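PDB 3P43: putative uncharacterized protein from Methanosarcina barkeri str. Fusaro, which probably acts as a manganese-dependent 3'-phosphoesterase of the LigD family, trimming the 3' ends of DNA during repair. Local coordinates for residues I31-R36 and D45-M50. Sequence-based numbering, arbitrary orientation.
With MN (manganese (II) ion), chain B.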
loop_
_atom_site.group_PDB
_atom_site.type_symbol
_atom_site.label_atom_id
_atom_site.label_comp_id
_atom_site.label_asym_id
_atom_site.label_seq_id
_atom_site.Cartn_x
_atom_site.Cartn_y
_atom_site.Cartn_z
ATOM N N ILE A 31 5.071 0.017 10.875
ATOM C CA ILE A 31 4.094 -0.969 10.439
ATOM C C ILE A 31 3.625 -0.748 9.006
ATOM O O ILE A 31 3.754 0.345 8.458
ATOM C CB ILE A 31 2.869 -1.019 11.377
ATOM C CG1 ILE A 31 1.986 0.211 11.181
ATOM C CG2 ILE A 31 3.305 -1.177 12.833
ATOM C CD1 ILE A 31 0.779 0.226 12.081
ATOM N N PHE A 32 3.095 -1.806 8.402
ATOM C CA PHE A 32 2.467 -1.704 7.101
ATOM C C PHE A 32 1.075 -2.286 7.236
ATOM O O PHE A 32 0.838 -3.168 8.070
ATOM C CB PHE A 32 3.287 -2.428 6.012
ATOM C CG PHE A 32 2.974 -3.903 5.867
ATOM C CD1 PHE A 32 1.958 -4.332 5.027
ATOM C CD2 PHE A 32 3.718 -4.858 6.544
ATOM C CE1 PHE A 32 1.667 -5.683 4.888
ATOM C CE2 PHE A 32 3.441 -6.205 6.408
ATOM C CZ PHE A 32 2.414 -6.623 5.580
ATOM N N VAL A 33 0.147 -1.771 6.442
ATOM C CA VAL A 33 -1.207 -2.304 6.431
ATOM C C VAL A 33 -1.705 -2.390 4.997
ATOM O O VAL A 33 -1.320 -1.595 4.137
ATOM C CB VAL A 33 -2.181 -1.454 7.276
ATOM C CG1 VAL A 33 -2.431 -0.120 6.611
ATOM C CG2 VAL A 33 -3.500 -2.196 7.498
ATOM N N VAL A 34 -2.532 -3.393 4.743
ATOM C CA VAL A 34 -3.225 -3.507 3.480
ATOM C C VAL A 34 -4.717 -3.564 3.790
ATOM O O VAL A 34 -5.189 -4.476 4.468
ATOM C CB VAL A 34 -2.809 -4.768 2.716
ATOM C CG1 VAL A 34 -3.669 -4.932 1.468
ATOM C CG2 VAL A 34 -1.335 -4.720 2.358
ATOM N N GLN A 35 -5.449 -2.572 3.306
ATOM C CA GLN A 35 -6.891 -2.540 3.482
ATOM C C GLN A 35 -7.604 -2.750 2.150
ATOM O O GLN A 35 -7.378 -2.015 1.185
ATOM C CB GLN A 35 -7.322 -1.214 4.123
ATOM C CG GLN A 35 -7.206 -1.196 5.652
ATOM C CD GLN A 35 -7.060 0.206 6.209
ATOM O OE1 GLN A 35 -6.532 1.092 5.541
ATOM N NE2 GLN A 35 -7.515 0.412 7.445
ATOM N N ARG A 36 -8.450 -3.770 2.100
ATOM C CA ARG A 36 -9.353 -3.948 0.982
ATOM C C ARG A 36 -10.413 -2.870 1.087
ATOM O O ARG A 36 -11.113 -2.781 2.094
ATOM C CB ARG A 36 -10.012 -5.322 1.030
ATOM C CG ARG A 36 -10.765 -5.670 -0.240
ATOM C CD ARG A 36 -11.438 -7.020 -0.131
ATOM N NE ARG A 36 -12.615 -6.979 0.728
ATOM C CZ ARG A 36 -13.019 -7.989 1.493
ATOM N NH1 ARG A 36 -12.332 -9.121 1.516
ATOM N NH2 ARG A 36 -14.108 -7.866 2.243
ATOM N N ASP A 45 -5.783 -0.778 -0.611
ATOM C CA ASP A 45 -4.931 0.319 -0.196
ATOM C C ASP A 45 -3.729 -0.249 0.541
ATOM O O ASP A 45 -3.870 -0.971 1.530
ATOM C CB ASP A 45 -5.708 1.318 0.655
ATOM C CG ASP A 45 -6.746 2.068 -0.150
ATOM O OD1 ASP A 45 -6.369 2.707 -1.152
ATOM O OD2 ASP A 45 -7.937 2.018 0.206
ATOM N N PHE A 46 -2.548 0.049 0.008
ATOM C CA PHE A 46 -1.290 -0.390 0.582
ATOM C C PHE A 46 -0.631 0.796 1.293
ATOM O O PHE A 46 -0.393 1.833 0.681
ATOM C CB PHE A 46 -0.375 -0.938 -0.521
ATOM C CG PHE A 46 0.979 -1.337 -0.032
ATOM C CD1 PHE A 46 1.154 -2.518 0.667
ATOM C CD2 PHE A 46 2.074 -0.528 -0.260
ATOM C CE1 PHE A 46 2.397 -2.883 1.128
ATOM C CE2 PHE A 46 3.323 -0.893 0.196
ATOM C CZ PHE A 46 3.485 -2.069 0.896
ATOM N N ARG A 47 -0.349 0.640 2.583
ATOM C CA ARG A 47 0.144 1.750 3.393
ATOM C C ARG A 47 1.411 1.399 4.159
ATOM O O ARG A 47 1.499 0.340 4.781
ATOM C CB ARG A 47 -0.921 2.194 4.395
ATOM C CG ARG A 47 -2.296 2.433 3.804
ATOM C CD ARG A 47 -3.217 3.005 4.862
ATOM N NE ARG A 47 -4.613 2.812 4.514
ATOM C CZ ARG A 47 -5.270 3.568 3.646
ATOM N NH1 ARG A 47 -4.646 4.569 3.040
ATOM N NH2 ARG A 47 -6.546 3.319 3.385
ATOM N N LEU A 48 2.377 2.311 4.128
ATOM C CA LEU A 48 3.636 2.149 4.849
ATOM C C LEU A 48 3.789 3.273 5.859
ATOM O O LEU A 48 3.598 4.448 5.526
ATOM C CB LEU A 48 4.821 2.210 3.883
ATOM C CG LEU A 48 5.034 1.067 2.896
ATOM C CD1 LEU A 48 6.116 1.446 1.893
ATOM C CD2 LEU A 48 5.396 -0.222 3.622
ATOM N N GLU A 49 4.136 2.922 7.090
ATOM C CA GLU A 49 4.397 3.940 8.098
ATOM C C GLU A 49 5.728 4.608 7.815
ATOM O O GLU A 49 6.777 3.963 7.845
ATOM C CB GLU A 49 4.408 3.361 9.513
ATOM C CG GLU A 49 4.820 4.389 10.563
ATOM C CD GLU A 49 4.861 3.825 11.969
ATOM O OE1 GLU A 49 4.303 2.729 12.189
ATOM O OE2 GLU A 49 5.446 4.485 12.855
ATOM N N MET A 50 5.666 5.900 7.510
ATOM C CA MET A 50 6.844 6.734 7.343
ATOM C C MET A 50 6.590 8.043 8.071
ATOM O O MET A 50 5.510 8.619 7.951
ATOM C CB MET A 50 7.070 7.039 5.860
ATOM C CG MET A 50 7.060 5.822 4.953
ATOM S SD MET A 50 8.718 5.340 4.445
ATOM C CE MET A 50 8.359 4.011 3.312
HETATM MN MN MN B . -8.948 3.397 -1.227
#
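Val-33 and Arg-47 lie side by side on one surface of the sheet, and their fit is close: the CG1 methyl of Val-33 presses into the bend that CB, CG and CD of Arg-47 make as they run past it, 3.5 Å from Arg-47 CB. CG1 sits between the backbone N and carbonyl carbon of Val-33 (chi1 70°), which turns this methyl onto the arginine stem. Beyond the stem the guanidinium meets Gln-35 across the strands. Its NE and NH2 both donate to the single oxygen Gln-35 OE1, NE at 2.8 Å and nearly straight down the amide C=O bond. The amide stands almost upright to the guanidinium, with 83° between their planes. Gln-35 NE2 is in turn held by the carbonyls of Tyr-83 and Phe-86, which fixes the rotation of the amide. Asp-45 CB rests 3.5 Å above one guanidinium face, toward its rim. The two segments belong to the antiparallel hairpin of strands 31-38 and 42-50, part of the enzyme's beta barrel, and paired backbone hydrogen bonds join Val-33 to Arg-47 and Gln-35 to Asp-45. At this end Asp-45 OD2 binds manganese at 2.2 Å, together with His-37 and His-43. On the reverse side of the sheet the bumps are apolar. Val-34 CG2 pokes at the edge of the Phe-46 ring, 3.7 Å from CD1, while Phe-32 CD1 reaches Phe-46 CE1 obliquely and Leu-48 CD2 fills in against Phe-32 CB at 3.9 Å. Leu-122 of strand 117-123 touches the side chains of both phenylalanines. Where strand 31-38 begins, the extended side chain of Glu-49 reaches across to the Ile-31 backbone, and its OE1 accepts the Ile-31 N-H, which comes from above the carboxylate plane, with Ile-31 CG1 3.6 Å from the same oxygen.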